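Local coordinates for uncharacterized protein (Pseudomonas fluorescens, PDB 5V00) that is of unknown biochemical function but is a two-cupin (bicupin) protein involved in histidine utilization in Pseudomonas, at residues Y19-W24 against I51-E56; F45-S50 against E123-R128; G77-V82 against R107-P112; T141-L146 against E188-G193. All blocks are in the same frame, centred on the assembly; numbering follows the deposited sequence. Where two conformers were deposited one is given.

Contact 1 (Y19-W24 against I51-E56)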
loop_
_atom_site.group_PDB
_atom_site.type_symbol
_atom_site.label_atom_id
_atom_site.label_comp_id
_atom_site.label_asym_id
_atom_site.label_seq_id
_atom_site.Cartn_x
_atom_site.Cartn_y
_atom_site.Cartn_z
ATOM N N TYR B 19 -6.266 -5.568 2.546
ATOM C CA TYR B 19 -6.233 -5.787 1.115
ATOM C C TYR B 19 -7.707 -5.758 0.581
ATOM O O TYR B 19 -8.576 -6.139 1.306
ATOM C CB TYR B 19 -5.656 -7.183 0.741
ATOM C CG TYR B 19 -4.260 -7.474 1.225
ATOM C CD1 TYR B 19 -3.358 -6.461 1.541
ATOM C CD2 TYR B 19 -3.802 -8.828 1.285
ATOM C CE1 TYR B 19 -2.044 -6.795 1.948
ATOM C CE2 TYR B 19 -2.538 -9.137 1.712
ATOM C CZ TYR B 19 -1.649 -8.096 2.057
ATOM O OH TYR B 19 -0.363 -8.375 2.504
ATOM N N VAL B 20 -7.835 -5.254 -0.627
ATOM C CA VAL B 20 -9.136 -5.140 -1.273
ATOM C C VAL B 20 -9.244 -6.260 -2.345
ATOM O O VAL B 20 -8.436 -6.310 -3.240
ATOM C CB VAL B 20 -9.239 -3.801 -1.941
ATOM C CG1 VAL B 20 -10.553 -3.659 -2.712
ATOM C CG2 VAL B 20 -9.219 -2.710 -0.812
ATOM N N ARG B 21 -10.294 -7.048 -2.195
ATOM C CA ARG B 21 -10.534 -8.146 -3.133
ATOM C C ARG B 21 -11.312 -7.627 -4.319
ATOM O O ARG B 21 -12.352 -6.957 -4.137
ATOM C CB ARG B 21 -11.271 -9.268 -2.431
ATOM C CG ARG B 21 -10.926 -10.671 -2.946
ATOM C CD ARG B 21 -11.785 -11.694 -2.208
ATOM N NE ARG B 21 -11.076 -12.896 -1.783
ATOM C CZ ARG B 21 -10.507 -13.106 -0.601
ATOM N NH1 ARG B 21 -10.488 -12.176 0.342
ATOM N NH2 ARG B 21 -9.950 -14.287 -0.349
ATOM N N MET B 22 -10.742 -7.852 -5.499
ATOM C CA MET B 22 -11.326 -7.447 -6.795
ATOM C C MET B 22 -11.635 -8.638 -7.762
ATOM O O MET B 22 -10.695 -9.281 -8.294
ATOM C CB MET B 22 -10.388 -6.520 -7.439
ATOM C CG MET B 22 -10.403 -5.210 -6.634
ATOM S SD MET B 22 -9.824 -3.908 -7.664
ATOM C CE MET B 22 -9.211 -2.988 -6.283
ATOM N N PRO B 23 -12.932 -8.952 -7.949
ATOM C CA PRO B 23 -13.303 -10.038 -8.889
ATOM C C PRO B 23 -12.681 -9.912 -10.248
ATOM O O PRO B 23 -12.465 -8.809 -10.747
ATOM C CB PRO B 23 -14.812 -9.925 -8.923
ATOM C CG PRO B 23 -15.117 -9.685 -7.481
ATOM C CD PRO B 23 -14.083 -8.637 -7.072
ATOM N N TRP B 24 -12.311 -11.042 -10.846
ATOM C CA TRP B 24 -11.728 -10.998 -12.205
ATOM C C TRP B 24 -12.861 -10.656 -13.214
ATOM O O TRP B 24 -14.043 -10.956 -12.939
ATOM C CB TRP B 24 -11.166 -12.340 -12.581
ATOM C CG TRP B 24 -10.013 -12.743 -11.828
ATOM C CD1 TRP B 24 -9.200 -11.948 -11.035
ATOM C CD2 TRP B 24 -9.440 -14.037 -11.833
ATOM N NE1 TRP B 24 -8.171 -12.693 -10.550
ATOM C CE2 TRP B 24 -8.288 -13.984 -11.010
ATOM C CE3 TRP B 24 -9.801 -15.259 -12.436
ATOM C CZ2 TRP B 24 -7.488 -15.103 -10.778
ATOM C CZ3 TRP B 24 -9.024 -16.358 -12.200
ATOM C CH2 TRP B 24 -7.872 -16.287 -11.363
ATOM N N ILE B 51 -2.263 -11.593 -4.260
ATOM C CA ILE B 51 -2.807 -12.907 -3.970
ATOM C C ILE B 51 -3.973 -13.112 -4.961
ATOM O O ILE B 51 -4.916 -12.289 -5.025
ATOM C CB ILE B 51 -3.270 -13.011 -2.560
ATOM C CG1 ILE B 51 -2.136 -12.830 -1.556
ATOM C CG2 ILE B 51 -3.858 -14.435 -2.313
ATOM C CD1 ILE B 51 -2.568 -12.734 -0.114
ATOM N N ALA B 52 -4.004 -14.264 -5.627
ATOM C CA ALA B 52 -5.072 -14.606 -6.604
ATOM C C ALA B 52 -5.875 -15.701 -6.005
ATOM O O ALA B 52 -5.306 -16.655 -5.473
ATOM C CB ALA B 52 -4.470 -15.043 -7.912
ATOM N N ASP B 53 -7.209 -15.538 -5.936
ATOM C CA ASP B 53 -8.140 -16.604 -5.566
ATOM C C ASP B 53 -8.617 -17.233 -6.864
ATOM O O ASP B 53 -9.200 -16.502 -7.693
ATOM C CB ASP B 53 -9.378 -16.043 -4.877
ATOM C CG ASP B 53 -9.146 -15.778 -3.408
ATOM O OD1 ASP B 53 -8.049 -15.291 -3.045
ATOM O OD2 ASP B 53 -10.001 -16.077 -2.585
ATOM N N ILE B 54 -8.354 -18.524 -7.063
ATOM C CA ILE B 54 -8.735 -19.210 -8.277
ATOM C C ILE B 54 -9.915 -20.056 -7.905
ATOM O O ILE B 54 -9.817 -20.947 -7.069
ATOM C CB ILE B 54 -7.600 -20.067 -8.844
ATOM C CG1 ILE B 54 -6.349 -19.161 -9.018
ATOM C CG2 ILE B 54 -8.000 -20.596 -10.189
ATOM C CD1 ILE B 54 -5.124 -19.887 -9.455
ATOM N N GLY B 55 -11.080 -19.701 -8.442
ATOM C CA GLY B 55 -12.330 -20.383 -7.984
ATOM C C GLY B 55 -12.838 -21.389 -9.033
ATOM O O GLY B 55 -13.652 -22.220 -8.695
ATOM N N GLU B 56 -12.337 -21.317 -10.245
ATOM C CA GLU B 56 -12.764 -22.254 -11.298
ATOM C C GLU B 56 -11.605 -22.674 -12.087
ATOM O O GLU B 56 -10.738 -21.870 -12.338
ATOM C CB GLU B 56 -13.705 -21.505 -12.274
ATOM C CG GLU B 56 -14.962 -21.127 -11.565
ATOM C CD GLU B 56 -15.938 -20.368 -12.506
ATOM O OE1 GLU B 56 -17.028 -20.086 -12.015
ATOM O OE2 GLU B 56 -15.577 -19.985 -13.654
#
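Asp53 OD2 takes two donors from Arg21 in its modelled conformer, and the geometry makes them unequal. Arg21 NH2 to Asp53 OD2 measures 2.9 Å and is nearly straight, at 169°, whereas Arg21 NE reaches Asp53 OD2 weakly at 3.5 Å. The oxygen sits at the edge of the guanidinium, in its plane, and is met on its syn side but tilted well out of the carboxylate plane; the two planes stand at 90°. A bend at chi3 (-137°) turns the arginine tip to its partner across the intervening strand 29-36. Both charges of this salt bridge have second mates: Arg21 pairs with Glu32, Asp53 with Arg114. Ile51 CD1 packs 4.0 Å from Tyr19 CE2, the side chains crossing at about a right angle, and Tyr19 OH is bonded to His164 O. On the other side of the sheet Trp24 meets residues 52-54. Asp53 O lies over one face of the indole, 3.8 Å from Trp24 CZ2, while Ala52 CB is at the ring edge. Ile54 CG1 packs 4.0 Å from Trp24 CH2. Glycerol near Trp24 and formate near Ala52, probably from the crystallisation liquor, could mark a pocket there. With an alanine at Asp53 the carboxylate is gone, and Arg21 and Arg114 would probably be left close together without the charge they share. The carboxylate, held by both arginines, probably offsets the closeness of these like charges.

Contact 2 (F45-S50 against E123-R128)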
loop_
_atom_site.group_PDB
_atom_site.type_symbol
_atom_site.label_atom_id
_atom_site.label_comp_id
_atom_site.label_asym_id
_atom_site.label_seq_id
_atom_site.Cartn_x
_atom_site.Cartn_y
_atom_site.Cartn_z
ATOM N N PHE B 45 4.632 -2.018 -16.694
ATOM C CA PHE B 45 4.800 -1.823 -15.188
ATOM C C PHE B 45 6.035 -2.539 -14.736
ATOM O O PHE B 45 6.710 -3.201 -15.577
ATOM C CB PHE B 45 3.612 -2.249 -14.391
ATOM C CG PHE B 45 3.338 -3.751 -14.486
ATOM C CD1 PHE B 45 2.563 -4.255 -15.531
ATOM C CD2 PHE B 45 3.901 -4.664 -13.579
ATOM C CE1 PHE B 45 2.291 -5.633 -15.642
ATOM C CE2 PHE B 45 3.630 -6.023 -13.693
ATOM C CZ PHE B 45 2.841 -6.511 -14.717
ATOM N N GLY B 46 6.528 -2.295 -13.505
ATOM C CA GLY B 46 7.792 -2.844 -13.253
ATOM C C GLY B 46 7.671 -4.235 -12.532
ATOM O O GLY B 46 8.322 -5.226 -12.906
ATOM N N TRP B 47 6.922 -4.270 -11.425
ATOM C CA TRP B 47 6.694 -5.487 -10.614
ATOM C C TRP B 47 5.481 -5.308 -9.758
ATOM O O TRP B 47 5.058 -4.167 -9.436
ATOM C CB TRP B 47 7.908 -5.852 -9.758
ATOM C CG TRP B 47 8.261 -4.856 -8.700
ATOM C CD1 TRP B 47 9.290 -3.988 -8.748
ATOM C CD2 TRP B 47 7.718 -4.743 -7.391
ATOM N NE1 TRP B 47 9.303 -3.214 -7.623
ATOM C CE2 TRP B 47 8.336 -3.672 -6.781
ATOM C CE3 TRP B 47 6.676 -5.350 -6.736
ATOM C CZ2 TRP B 47 8.015 -3.308 -5.480
ATOM C CZ3 TRP B 47 6.378 -5.007 -5.421
ATOM C CH2 TRP B 47 7.030 -3.972 -4.845
ATOM N N ARG B 48 4.790 -6.422 -9.471
ATOM C CA ARG B 48 3.592 -6.401 -8.757
ATOM C C ARG B 48 3.514 -7.658 -7.892
ATOM O O ARG B 48 3.898 -8.711 -8.329
ATOM C CB ARG B 48 2.358 -6.291 -9.689
ATOM C CG ARG B 48 2.248 -5.011 -10.521
ATOM C CD ARG B 48 0.984 -4.883 -11.409
ATOM N NE ARG B 48 1.078 -3.588 -12.100
ATOM C CZ ARG B 48 0.158 -3.114 -12.935
ATOM N NH1 ARG B 48 -0.940 -3.815 -13.194
ATOM N NH2 ARG B 48 0.301 -1.918 -13.473
ATOM N N LEU B 49 3.019 -7.506 -6.674
ATOM C CA LEU B 49 2.804 -8.632 -5.739
ATOM C C LEU B 49 1.336 -8.679 -5.434
ATOM O O LEU B 49 0.709 -7.631 -5.122
ATOM C CB LEU B 49 3.583 -8.394 -4.447
ATOM C CG LEU B 49 4.033 -9.578 -3.692
ATOM C CD1 LEU B 49 5.032 -10.390 -4.529
ATOM C CD2 LEU B 49 4.712 -9.102 -2.386
ATOM N N SER B 50 0.733 -9.880 -5.430
ATOM C CA SER B 50 -0.694 -10.032 -5.196
ATOM C C SER B 50 -1.043 -11.425 -4.682
ATOM O O SER B 50 -0.216 -12.304 -4.712
ATOM C CB SER B 50 -1.495 -9.739 -6.479
ATOM O OG SER B 50 -1.193 -10.649 -7.535
ATOM N N GLU B 123 13.376 -6.825 -18.142
ATOM C CA GLU B 123 14.074 -5.707 -18.748
ATOM C C GLU B 123 14.298 -4.616 -17.716
ATOM O O GLU B 123 15.319 -3.968 -17.768
ATOM C CB GLU B 123 13.229 -5.161 -19.909
ATOM C CG GLU B 123 13.829 -4.008 -20.669
ATOM C CD GLU B 123 13.081 -3.737 -21.974
ATOM O OE1 GLU B 123 13.399 -2.697 -22.584
ATOM O OE2 GLU B 123 12.182 -4.527 -22.359
ATOM N N ARG B 124 13.375 -4.454 -16.783
ATOM C CA ARG B 124 13.454 -3.360 -15.848
ATOM C C ARG B 124 13.977 -3.712 -14.427
ATOM O O ARG B 124 14.474 -2.817 -13.733
ATOM C CB ARG B 124 12.139 -2.708 -15.776
ATOM C CG ARG B 124 11.784 -2.012 -17.073
ATOM C CD ARG B 124 10.504 -1.252 -16.968
ATOM N NE ARG B 124 9.294 -1.997 -17.166
ATOM C CZ ARG B 124 8.831 -2.517 -18.327
ATOM N NH1 ARG B 124 9.545 -2.464 -19.465
ATOM N NH2 ARG B 124 7.626 -3.142 -18.346
ATOM N N TYR B 125 13.857 -4.975 -14.006
ATOM C CA TYR B 125 14.226 -5.369 -12.645
ATOM C C TYR B 125 15.033 -6.637 -12.587
ATOM O O TYR B 125 14.752 -7.624 -13.268
ATOM C CB TYR B 125 12.975 -5.592 -11.801
ATOM C CG TYR B 125 12.394 -4.298 -11.375
ATOM C CD1 TYR B 125 11.541 -3.542 -12.215
ATOM C CD2 TYR B 125 12.777 -3.754 -10.140
ATOM C CE1 TYR B 125 11.035 -2.301 -11.789
ATOM C CE2 TYR B 125 12.312 -2.500 -9.733
ATOM C CZ TYR B 125 11.452 -1.774 -10.579
ATOM O OH TYR B 125 10.941 -0.533 -10.233
ATOM N N HIS B 126 16.011 -6.626 -11.708
ATOM C CA HIS B 126 16.585 -7.829 -11.142
ATOM C C HIS B 126 15.683 -8.344 -10.030
ATOM O O HIS B 126 14.984 -7.522 -9.377
ATOM C CB HIS B 126 17.959 -7.617 -10.631
ATOM C CG HIS B 126 19.010 -7.692 -11.698
ATOM N ND1 HIS B 126 19.345 -8.914 -12.274
ATOM C CD2 HIS B 126 19.833 -6.764 -12.243
ATOM C CE1 HIS B 126 20.269 -8.709 -13.201
ATOM N NE2 HIS B 126 20.571 -7.425 -13.221
ATOM N N ALA B 127 15.661 -9.652 -9.808
ATOM C CA ALA B 127 14.714 -10.279 -8.891
ATOM C C ALA B 127 15.350 -11.489 -8.225
ATOM O O ALA B 127 16.177 -12.214 -8.817
ATOM C CB ALA B 127 13.432 -10.720 -9.630
ATOM N N ARG B 128 14.845 -11.798 -7.039
ATOM C CA ARG B 128 15.135 -13.013 -6.310
ATOM C C ARG B 128 13.916 -13.367 -5.512
ATOM O O ARG B 128 13.195 -12.511 -4.972
ATOM C CB ARG B 128 16.331 -12.824 -5.338
ATOM C CG ARG B 128 16.886 -14.102 -4.714
ATOM C CD ARG B 128 18.036 -13.822 -3.760
ATOM N NE ARG B 128 18.658 -15.020 -3.279
ATOM C CZ ARG B 128 18.180 -15.816 -2.357
ATOM N NH1 ARG B 128 17.063 -15.570 -1.703
ATOM N NH2 ARG B 128 18.893 -16.870 -2.054
#
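Trp47 drives the edge of its five-membered ring into the face of Tyr125, a T-shaped stack with planes at 87° and centroids 4.7 Å apart. Its foremost atom, Trp47 CD1, comes 3.5 Å from Tyr125 CE2, over the rim of the phenol ring. The torsion behind this is chi1 of 65°, which sets the indole CG between backbone N and carbonyl carbon. Gly46 closes the packed part: its CA is 3.6 Å from Tyr125 CE1, and a side chain pointing from this position would run into that ring. The polar side is partly exposed. Here Arg124, its chain bent at chi3, grips one backbone oxygen side-on: NH2 to Phe45 O is 2.9 Å at 158°, NE to Phe45 O 3.3 Å. Both nitrogens approach from the same face of the carbonyl plane, NE from well above it and not on a lone pair. A serine in place of Tyr125 would probably leave the Trp47 edge without its aromatic face and open a gap beside Gly46. Strands 47-54 and 125-132 belong to different sheets, probably those of the two cupin domains; the chemistry implies an edge-to-face aromatic contact between the sheets, with the Arg124 guanidinium holding the Phe45 carbonyl before strand 47-54.

Contact 3 (G77-V82 against R107-P112)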
loop_
_atom_site.group_PDB
_atom_site.type_symbol
_atom_site.label_atom_id
_atom_site.label_comp_id
_atom_site.label_asym_id
_atom_site.label_seq_id
_atom_site.Cartn_x
_atom_site.Cartn_y
_atom_site.Cartn_z
ATOM N N GLY B 77 -3.679 -27.735 -3.712
ATOM C CA GLY B 77 -2.926 -27.705 -4.926
ATOM C C GLY B 77 -3.767 -27.750 -6.136
ATOM O O GLY B 77 -4.985 -27.887 -6.015
ATOM N N MET B 78 -3.142 -27.501 -7.255
ATOM C CA MET B 78 -3.774 -27.537 -8.566
ATOM C C MET B 78 -2.799 -27.932 -9.644
ATOM O O MET B 78 -1.613 -28.150 -9.367
ATOM C CB MET B 78 -4.536 -26.206 -8.867
ATOM C CG MET B 78 -3.613 -25.020 -8.720
ATOM S SD MET B 78 -2.434 -24.770 -9.978
ATOM C CE MET B 78 -2.095 -22.962 -9.489
ATOM N N VAL B 79 -3.320 -28.158 -10.870
ATOM C CA VAL B 79 -2.517 -28.541 -12.002
ATOM C C VAL B 79 -2.483 -27.523 -13.082
ATOM O O VAL B 79 -3.531 -27.041 -13.548
ATOM C CB VAL B 79 -3.094 -29.902 -12.608
ATOM C CG1 VAL B 79 -2.400 -30.198 -13.909
ATOM C CG2 VAL B 79 -2.822 -30.978 -11.597
ATOM N N LEU B 80 -1.303 -27.159 -13.512
ATOM C CA LEU B 80 -1.133 -26.258 -14.610
ATOM C C LEU B 80 -0.703 -26.909 -15.880
ATOM O O LEU B 80 0.153 -27.805 -15.876
ATOM C CB LEU B 80 -0.017 -25.164 -14.312
ATOM C CG LEU B 80 -0.312 -24.118 -13.304
ATOM C CD1 LEU B 80 0.826 -23.070 -13.464
ATOM C CD2 LEU B 80 -1.631 -23.392 -13.488
ATOM N N THR B 81 -1.248 -26.432 -17.003
ATOM C CA THR B 81 -0.748 -26.780 -18.272
ATOM C C THR B 81 -0.153 -25.533 -18.917
ATOM O O THR B 81 -0.873 -24.553 -19.101
ATOM C CB THR B 81 -1.877 -27.388 -19.175
ATOM O OG1 THR B 81 -2.421 -28.521 -18.490
ATOM C CG2 THR B 81 -1.341 -27.835 -20.485
ATOM N N VAL B 82 1.124 -25.570 -19.245
ATOM C CA VAL B 82 1.846 -24.426 -19.822
ATOM C C VAL B 82 2.232 -24.784 -21.247
ATOM O O VAL B 82 3.023 -25.735 -21.461
ATOM C CB VAL B 82 3.142 -24.181 -19.049
ATOM C CG1 VAL B 82 3.880 -22.953 -19.567
ATOM C CG2 VAL B 82 2.761 -24.060 -17.578
ATOM N N ARG B 107 -6.243 -26.413 -13.783
ATOM C CA ARG B 107 -7.276 -27.355 -13.425
ATOM C C ARG B 107 -7.314 -27.593 -11.968
ATOM O O ARG B 107 -6.307 -28.017 -11.326
ATOM C CB ARG B 107 -7.101 -28.722 -14.243
ATOM C CG ARG B 107 -8.199 -29.710 -13.971
ATOM C CD ARG B 107 -8.074 -30.914 -14.922
ATOM N NE ARG B 107 -6.804 -31.622 -14.841
ATOM C CZ ARG B 107 -6.545 -32.658 -14.001
ATOM N NH1 ARG B 107 -7.476 -33.115 -13.141
ATOM N NH2 ARG B 107 -5.348 -33.213 -14.002
ATOM N N LEU B 108 -8.396 -27.181 -11.344
ATOM C CA LEU B 108 -8.599 -27.373 -9.963
ATOM C C LEU B 108 -8.961 -28.859 -9.772
ATOM O O LEU B 108 -9.532 -29.485 -10.709
ATOM C CB LEU B 108 -9.679 -26.417 -9.373
ATOM C CG LEU B 108 -9.423 -24.935 -9.641
ATOM C CD1 LEU B 108 -10.523 -24.164 -8.969
ATOM C CD2 LEU B 108 -8.066 -24.521 -9.075
ATOM N N ILE B 109 -8.437 -29.459 -8.736
ATOM C CA ILE B 109 -8.606 -30.907 -8.393
ATOM C C ILE B 109 -9.364 -30.962 -7.094
ATOM O O ILE B 109 -10.344 -31.676 -7.001
ATOM C CB ILE B 109 -7.303 -31.681 -8.093
ATOM C CG1 ILE B 109 -6.286 -31.535 -9.194
ATOM C CG2 ILE B 109 -7.623 -33.161 -7.847
ATOM C CD1 ILE B 109 -6.887 -31.810 -10.542
ATOM N N THR B 110 -8.915 -30.222 -6.078
ATOM C CA THR B 110 -9.605 -30.218 -4.774
ATOM C C THR B 110 -10.325 -28.937 -4.456
ATOM O O THR B 110 -10.485 -28.585 -3.325
ATOM C CB THR B 110 -8.614 -30.494 -3.658
ATOM O OG1 THR B 110 -7.412 -29.690 -3.829
ATOM C CG2 THR B 110 -8.332 -32.034 -3.678
ATOM N N GLY B 111 -10.787 -28.228 -5.439
ATOM C CA GLY B 111 -11.497 -27.049 -5.110
ATOM C C GLY B 111 -10.581 -25.804 -5.118
ATOM O O GLY B 111 -9.462 -25.830 -5.657
ATOM N N PRO B 112 -11.130 -24.702 -4.620
ATOM C CA PRO B 112 -10.496 -23.394 -4.882
ATOM C C PRO B 112 -9.143 -23.294 -4.182
ATOM O O PRO B 112 -8.870 -23.973 -3.201
ATOM C CB PRO B 112 -11.524 -22.394 -4.265
ATOM C CG PRO B 112 -12.866 -23.118 -4.439
ATOM C CD PRO B 112 -12.503 -24.538 -4.057
HETATM O O HOH W 1 -7.599 -27.665 -6.756
#
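Val79 and Arg107 form an antiparallel, hydrogen-bonded pair that joins strands 78-82 and 104-108, the two inner strands of a four-stranded antiparallel sheet in what is probably the first cupin domain. The backbone bonds are short and straight. Val79 N gives to Arg107 O at 3.0 Å and 175°, and Arg107 N gives to Val79 O at 2.8 Å and 170°, the latter with its donor in the carbonyl plane. Side-chain packing divides between the two faces. On the face of Val79 and Arg107 the side chains run alongside each other in the same direction; chi1 of -177° carries the arginine chain out from the backbone, and a bend at chi3 brings its NH2 to 4.1 Å from Val79 CG2. That guanidinium has its polar partner in Gln87, while Ile109 CG1 makes an apolar contact with the same valine methyl. The face of Met78 and Leu108 is more buried and apolar: Leu108 CD2 lies 3.9 Å from Met78 CB, and both residues also pack on Ile113 of strand 113-120. Gly77, with its positive phi, takes a backbone shape that would jam a side chain against the preceding carbonyl oxygen. The third kind of contact runs through water. Beyond the paired residues the chain after strand 104-108 turns away, and one water bridges this divergence: it accepts from Ile109 N at 2.8 Å, donates to Gly111 O and donates to Gly77 O at 2.7 Å.

Contact 4 (T141-L146 against E188-G193)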
loop_
_atom_site.group_PDB
_atom_site.type_symbol
_atom_site.label_atom_id
_atom_site.label_comp_id
_atom_site.label_asym_id
_atom_site.label_seq_id
_atom_site.Cartn_x
_atom_site.Cartn_y
_atom_site.Cartn_z
ATOM N N THR B 141 22.107 -5.854 -0.926
ATOM C CA THR B 141 22.104 -4.531 -1.437
ATOM C C THR B 141 20.826 -4.181 -2.205
ATOM O O THR B 141 20.736 -3.074 -2.772
ATOM C CB THR B 141 23.293 -4.307 -2.383
ATOM O OG1 THR B 141 23.156 -5.178 -3.530
ATOM C CG2 THR B 141 24.642 -4.505 -1.723
ATOM N N ALA B 142 19.863 -5.061 -2.284
ATOM C CA ALA B 142 18.714 -4.878 -3.131
ATOM C C ALA B 142 17.944 -3.619 -2.702
ATOM O O ALA B 142 17.882 -3.255 -1.503
ATOM C CB ALA B 142 17.783 -6.058 -3.075
ATOM N N GLN B 143 17.387 -2.945 -3.702
ATOM C CA GLN B 143 16.681 -1.710 -3.392
ATOM C C GLN B 143 15.370 -1.940 -2.653
ATOM O O GLN B 143 14.987 -1.108 -1.770
ATOM C CB GLN B 143 16.312 -0.972 -4.669
ATOM C CG GLN B 143 17.411 -0.411 -5.491
ATOM C CD GLN B 143 16.834 0.026 -6.909
ATOM O OE1 GLN B 143 15.591 -0.231 -7.357
ATOM N NE2 GLN B 143 17.733 0.687 -7.631
ATOM N N THR B 144 14.682 -3.022 -2.996
ATOM C CA THR B 144 13.423 -3.371 -2.322
ATOM C C THR B 144 13.488 -4.806 -1.822
ATOM O O THR B 144 13.922 -5.705 -2.521
ATOM C CB THR B 144 12.249 -3.245 -3.299
ATOM O OG1 THR B 144 12.174 -1.895 -3.737
ATOM C CG2 THR B 144 10.927 -3.644 -2.665
ATOM N N VAL B 145 13.125 -4.977 -0.593
ATOM C CA VAL B 145 13.047 -6.281 0.043
ATOM C C VAL B 145 11.667 -6.499 0.573
ATOM O O VAL B 145 11.124 -5.653 1.315
ATOM C CB VAL B 145 14.114 -6.485 1.186
ATOM C CG1 VAL B 145 13.960 -7.902 1.747
ATOM C CG2 VAL B 145 15.505 -6.238 0.665
ATOM N N LEU B 146 11.078 -7.662 0.287
ATOM C CA LEU B 146 9.721 -7.969 0.649
ATOM C C LEU B 146 9.731 -9.269 1.474
ATOM O O LEU B 146 10.472 -10.247 1.113
ATOM C CB LEU B 146 8.798 -8.165 -0.580
ATOM C CG LEU B 146 8.735 -6.918 -1.442
ATOM C CD1 LEU B 146 8.359 -7.382 -2.862
ATOM C CD2 LEU B 146 7.615 -6.040 -0.900
ATOM N N GLU B 188 13.449 -9.994 -3.377
ATOM C CA GLU B 188 14.302 -8.882 -3.507
ATOM C C GLU B 188 14.250 -8.357 -4.964
ATOM O O GLU B 188 14.327 -9.130 -5.930
ATOM C CB GLU B 188 15.725 -9.208 -3.175
ATOM C CG GLU B 188 15.929 -9.645 -1.749
ATOM C CD GLU B 188 17.415 -9.986 -1.403
ATOM O OE1 GLU B 188 18.346 -9.610 -2.102
ATOM O OE2 GLU B 188 17.580 -10.611 -0.434
ATOM N N LEU B 189 14.100 -7.066 -5.095
ATOM C CA LEU B 189 13.925 -6.429 -6.415
ATOM C C LEU B 189 14.786 -5.200 -6.494
ATOM O O LEU B 189 14.810 -4.378 -5.554
ATOM C CB LEU B 189 12.466 -6.111 -6.642
ATOM C CG LEU B 189 11.525 -7.319 -6.734
ATOM C CD1 LEU B 189 10.192 -6.955 -6.267
ATOM C CD2 LEU B 189 11.447 -7.691 -8.228
ATOM N N THR B 190 15.437 -5.034 -7.626
ATOM C CA THR B 190 16.318 -3.869 -7.910
ATOM C C THR B 190 16.164 -3.415 -9.369
ATOM O O THR B 190 16.267 -4.222 -10.281
ATOM C CB THR B 190 17.774 -4.241 -7.632
ATOM O OG1 THR B 190 17.907 -4.580 -6.248
ATOM C CG2 THR B 190 18.690 -3.131 -7.963
ATOM N N GLN B 191 15.962 -2.112 -9.562
ATOM C CA GLN B 191 15.859 -1.530 -10.884
ATOM C C GLN B 191 17.149 -1.740 -11.619
ATOM O O GLN B 191 18.258 -1.716 -11.049
ATOM C CB GLN B 191 15.647 -0.030 -10.779
ATOM C CG GLN B 191 14.249 0.350 -10.630
ATOM C CD GLN B 191 14.058 1.847 -10.921
ATOM O OE1 GLN B 191 13.520 2.232 -11.957
ATOM N NE2 GLN B 191 14.585 2.662 -10.044
ATOM N N ARG B 192 17.062 -2.050 -12.898
ATOM C CA ARG B 192 18.259 -2.228 -13.679
ATOM C C ARG B 192 18.544 -0.859 -14.303
ATOM O O ARG B 192 17.611 -0.061 -14.543
ATOM C CB ARG B 192 18.078 -3.236 -14.796
ATOM C CG ARG B 192 17.667 -4.553 -14.334
ATOM C CD ARG B 192 17.508 -5.602 -15.396
ATOM N NE ARG B 192 18.713 -5.723 -16.240
ATOM C CZ ARG B 192 19.339 -6.864 -16.538
ATOM N NH1 ARG B 192 18.941 -8.067 -16.077
ATOM N NH2 ARG B 192 20.384 -6.812 -17.357
ATOM N N GLY B 193 19.831 -0.631 -14.549
ATOM C CA GLY B 193 20.419 0.717 -14.636
ATOM C C GLY B 193 19.712 1.645 -15.598
ATOM O O GLY B 193 19.188 1.225 -16.650
ATOM O OXT GLY B 193 19.653 2.848 -15.315
HETATM O O HOH W 2 13.470 -1.732 -6.454
#
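Gln143 turns one face of its side-chain amide to the 188-193 segment: Thr190 CG2 stands over Gln143 CD at 3.8 Å, and the backbone N of Gln191 comes from the same side. That N-H reaches Gln143 OE1 at 2.9 Å, well above the carbonyl plane (63° out of it) although the hydrogen points almost straight at the oxygen. The amide of Gln191 is turned 62° from it, and Gln191 CB touches Gln143 OE1 at 3.4 Å. An extended chain beyond CG, with chi2 at 168°, carries the glutamine this far. Its backbone N meanwhile gives to Thr190 OG1 at 3.1 Å. Past this side-chain bridging begins regular antiparallel pairing within a five-stranded sheet, probably that of the second cupin domain: Thr144 N to Leu189 O and Leu189 N to Thr144 O, both 2.9 Å. Glu188 CA adds a CA-H...O contact to Thr144 O. On the face of Thr144 and Leu189, the methyls Leu146 CD1 and Leu189 CD1 meet at 3.9 Å, with Trp47 packed beside both residues. On the other face Val145 and Glu188 run side by side, and Glu188 OE1 is hydrogen-bonded to Ser140 OG. A water accepts from Thr144 OG1 and donates to Gln143 OE1 and to Leu189 O.

Overall arrangement
Contacts 1 and 2 share strand 47-54, with centres 20 Å apart, so one strand links the ionic network to the aromatic stack between two sheets, probably of different cupin domains. Contact 3 touches contact 1, where Leu108 CD1 lies 3.6 Å from Gly55 C, and is nested in the loop closed by contact 2. Contact 4 joins contact 2 through neighbouring strands 125-132 and 184-191, centres 9 Å apart, with a probable hydrogen bond, His126 N to Thr190 O, of 2.8 Å. Contacts 3 and 4 lie farthest apart, centres 32 Å apart. A glycerol lies about 4 Å from the Trp24 side chain and a formate about 4 Å from that of Ala52, both probably from the crystallisation liquor.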